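Spike protein S1 (Bat coronavirus HKU9, PDB 5GYQ) forms the putative receptor-binding domain of the viral spike, the part predicted to attach the virion to a host-cell receptor. Local coordinates at residues F32-V37 with R54-M59. Sequence-based numbering, arbitrary orientation.
Sequences FDFTVV and RRLASM
Phe34 and Ala57 meet carbon to carbon, Phe34 CB lying 3.5 Å from Ala57 CB, and this is the tight point of a small apolar contact that buries 138 Å² in all. The methyl also reaches the root of the ring, with Ala57 CB 4.0 Å from Phe34 CG, and approaches the aromatic plane obliquely. Phe34 CG sits anti to its own carbonyl carbon and beside the backbone N (chi1 -84°), a setting that carries the ring past Ala57 to Leu56. There the packing slackens: Phe34 CE2 and Leu56 CD2 come no nearer than 4.4 Å, again at an oblique angle. Phe32 CD1 lies 3.5 Å above one face of the Phe34 ring, offset toward its rim, and Val64 of strand 63-71 and Pro167 of strand 165-167 add further contacts to this buried phenylalanine.

On the solvent side, where Arg55 and Ser58 are exposed, no polar group of one segment bonds to the other; Leu56 O turns instead to Tyr61 OH. Ser58 OG donates a hydrogen bond to Arg55 O at 2.7 Å, and the backbone Ser58 N gives the same oxygen a second one at 3.1 Å, closing the turn from Arg55 to Ser58. Met59 SD lies 3.8 Å above the Arg55 guanidinium plane. Thr35 CB points away from segment 54-59, and Thr35 OG1 makes a weak hydrogen bond to Asp33 OD2. Apolar packing alone thus joins the loop after strand 30-32 to the chain at 56-57, near the domain periphery, through shape and burial, not directional bonds.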
loop_
_atom_site.group_PDB
_atom_site.type_symbol
_atom_site.label_atom_id
_atom_site.label_comp_id
_atom_site.label_asym_id
_atom_site.label_seq_id
_atom_site.Cartn_x
_atom_site.Cartn_y
_atom_site.Cartn_z
ATOM N N PHE A 32 -4.254 17.173 -1.009
ATOM C CA PHE A 32 -3.382 16.108 -1.482
ATOM C C PHE A 32 -3.524 15.901 -2.985
ATOM O O PHE A 32 -4.631 15.892 -3.516
ATOM C CB PHE A 32 -3.689 14.807 -0.733
ATOM C CG PHE A 32 -2.865 13.635 -1.183
ATOM C CD1 PHE A 32 -3.463 12.540 -1.786
ATOM C CD2 PHE A 32 -1.492 13.627 -1.002
ATOM C CE1 PHE A 32 -2.707 11.458 -2.199
ATOM C CE2 PHE A 32 -0.730 12.548 -1.415
ATOM C CZ PHE A 32 -1.339 11.464 -2.014
ATOM N N ASP A 33 -2.396 15.741 -3.667
ATOM C CA ASP A 33 -2.406 15.491 -5.103
ATOM C C ASP A 33 -2.506 13.995 -5.381
ATOM O O ASP A 33 -1.497 13.292 -5.422
ATOM C CB ASP A 33 -1.156 16.079 -5.762
ATOM C CG ASP A 33 -1.194 15.985 -7.279
ATOM O OD1 ASP A 33 -0.135 16.172 -7.914
ATOM O OD2 ASP A 33 -2.282 15.720 -7.838
ATOM N N PHE A 34 -3.733 13.519 -5.577
ATOM C CA PHE A 34 -4.001 12.095 -5.760
ATOM C C PHE A 34 -3.362 11.511 -7.014
ATOM O O PHE A 34 -3.160 10.301 -7.108
ATOM C CB PHE A 34 -5.510 11.844 -5.802
ATOM C CG PHE A 34 -6.145 11.721 -4.449
ATOM C CD1 PHE A 34 -6.464 12.850 -3.712
ATOM C CD2 PHE A 34 -6.429 10.474 -3.915
ATOM C CE1 PHE A 34 -7.051 12.738 -2.465
ATOM C CE2 PHE A 34 -7.016 10.355 -2.672
ATOM C CZ PHE A 34 -7.327 11.491 -1.944
ATOM N N THR A 35 -3.051 12.377 -7.974
ATOM C CA THR A 35 -2.464 11.957 -9.244
ATOM C C THR A 35 -1.166 11.174 -9.046
ATOM O O THR A 35 -0.861 10.251 -9.804
ATOM C CB THR A 35 -2.187 13.178 -10.147
ATOM O OG1 THR A 35 -3.395 13.928 -10.321
ATOM C CG2 THR A 35 -1.671 12.738 -11.506
ATOM N N VAL A 36 -0.416 11.543 -8.013
ATOM C CA VAL A 36 0.879 10.937 -7.735
ATOM C C VAL A 36 0.760 9.442 -7.448
ATOM O O VAL A 36 1.608 8.652 -7.865
ATOM C CB VAL A 36 1.572 11.632 -6.541
ATOM C CG1 VAL A 36 2.934 11.010 -6.271
ATOM C CG2 VAL A 36 1.708 13.125 -6.805
ATOM N N VAL A 37 -0.303 9.054 -6.751
ATOM C CA VAL A 37 -0.477 7.661 -6.360
ATOM C C VAL A 37 -1.510 6.943 -7.221
ATOM O O VAL A 37 -1.803 5.769 -6.995
ATOM C CB VAL A 37 -0.890 7.540 -4.882
ATOM C CG1 VAL A 37 0.183 8.138 -3.987
ATOM C CG2 VAL A 37 -2.225 8.223 -4.647
ATOM N N ARG A 54 -12.871 5.785 -11.018
ATOM C CA ARG A 54 -13.074 7.057 -11.707
ATOM C C ARG A 54 -13.510 8.152 -10.732
ATOM O O ARG A 54 -13.344 9.340 -11.005
ATOM C CB ARG A 54 -14.108 6.902 -12.830
ATOM C CG ARG A 54 -15.521 6.631 -12.341
ATOM C CD ARG A 54 -16.385 5.994 -13.424
ATOM N NE ARG A 54 -16.909 6.969 -14.375
ATOM C CZ ARG A 54 -18.186 7.043 -14.737
ATOM N NH1 ARG A 54 -19.072 6.200 -14.227
ATOM N NH2 ARG A 54 -18.579 7.959 -15.611
ATOM N N ARG A 55 -14.057 7.742 -9.591
ATOM C CA ARG A 55 -14.563 8.676 -8.589
ATOM C C ARG A 55 -13.537 8.950 -7.494
ATOM O O ARG A 55 -13.587 9.988 -6.832
ATOM C CB ARG A 55 -15.849 8.130 -7.962
ATOM C CG ARG A 55 -17.087 8.981 -8.182
ATOM C CD ARG A 55 -16.981 10.316 -7.471
ATOM N NE ARG A 55 -18.287 10.815 -7.047
ATOM C CZ ARG A 55 -18.565 12.098 -6.838
ATOM N NH1 ARG A 55 -17.632 13.020 -7.030
ATOM N NH2 ARG A 55 -19.780 12.460 -6.449
ATOM N N LEU A 56 -12.616 8.005 -7.322
ATOM C CA LEU A 56 -11.615 8.015 -6.250
ATOM C C LEU A 56 -10.985 9.384 -5.987
ATOM O O LEU A 56 -11.103 9.932 -4.890
ATOM C CB LEU A 56 -10.505 7.011 -6.581
ATOM C CG LEU A 56 -9.767 6.225 -5.491
ATOM C CD1 LEU A 56 -8.478 5.650 -6.068
ATOM C CD2 LEU A 56 -9.475 7.044 -4.239
ATOM N N ALA A 57 -10.317 9.927 -6.998
ATOM C CA ALA A 57 -9.503 11.124 -6.821
ATOM C C ALA A 57 -10.275 12.420 -7.047
ATOM O O ALA A 57 -9.671 13.482 -7.184
ATOM C CB ALA A 57 -8.302 11.071 -7.755
ATOM N N SER A 58 -11.602 12.336 -7.076
ATOM C CA SER A 58 -12.423 13.495 -7.411
ATOM C C SER A 58 -13.136 14.100 -6.204
ATOM O O SER A 58 -13.683 15.198 -6.291
ATOM C CB SER A 58 -13.461 13.122 -8.471
ATOM O OG SER A 58 -14.457 12.272 -7.931
ATOM N N MET A 59 -13.137 13.392 -5.081
ATOM C CA MET A 59 -13.870 13.865 -3.910
ATOM C C MET A 59 -13.005 13.925 -2.658
ATOM O O MET A 59 -11.841 13.526 -2.673
ATOM C CB MET A 59 -15.096 12.981 -3.662
ATOM C CG MET A 59 -14.802 11.492 -3.637
ATOM S SD MET A 59 -16.304 10.494 -3.690
ATOM C CE MET A 59 -17.115 11.009 -2.179
#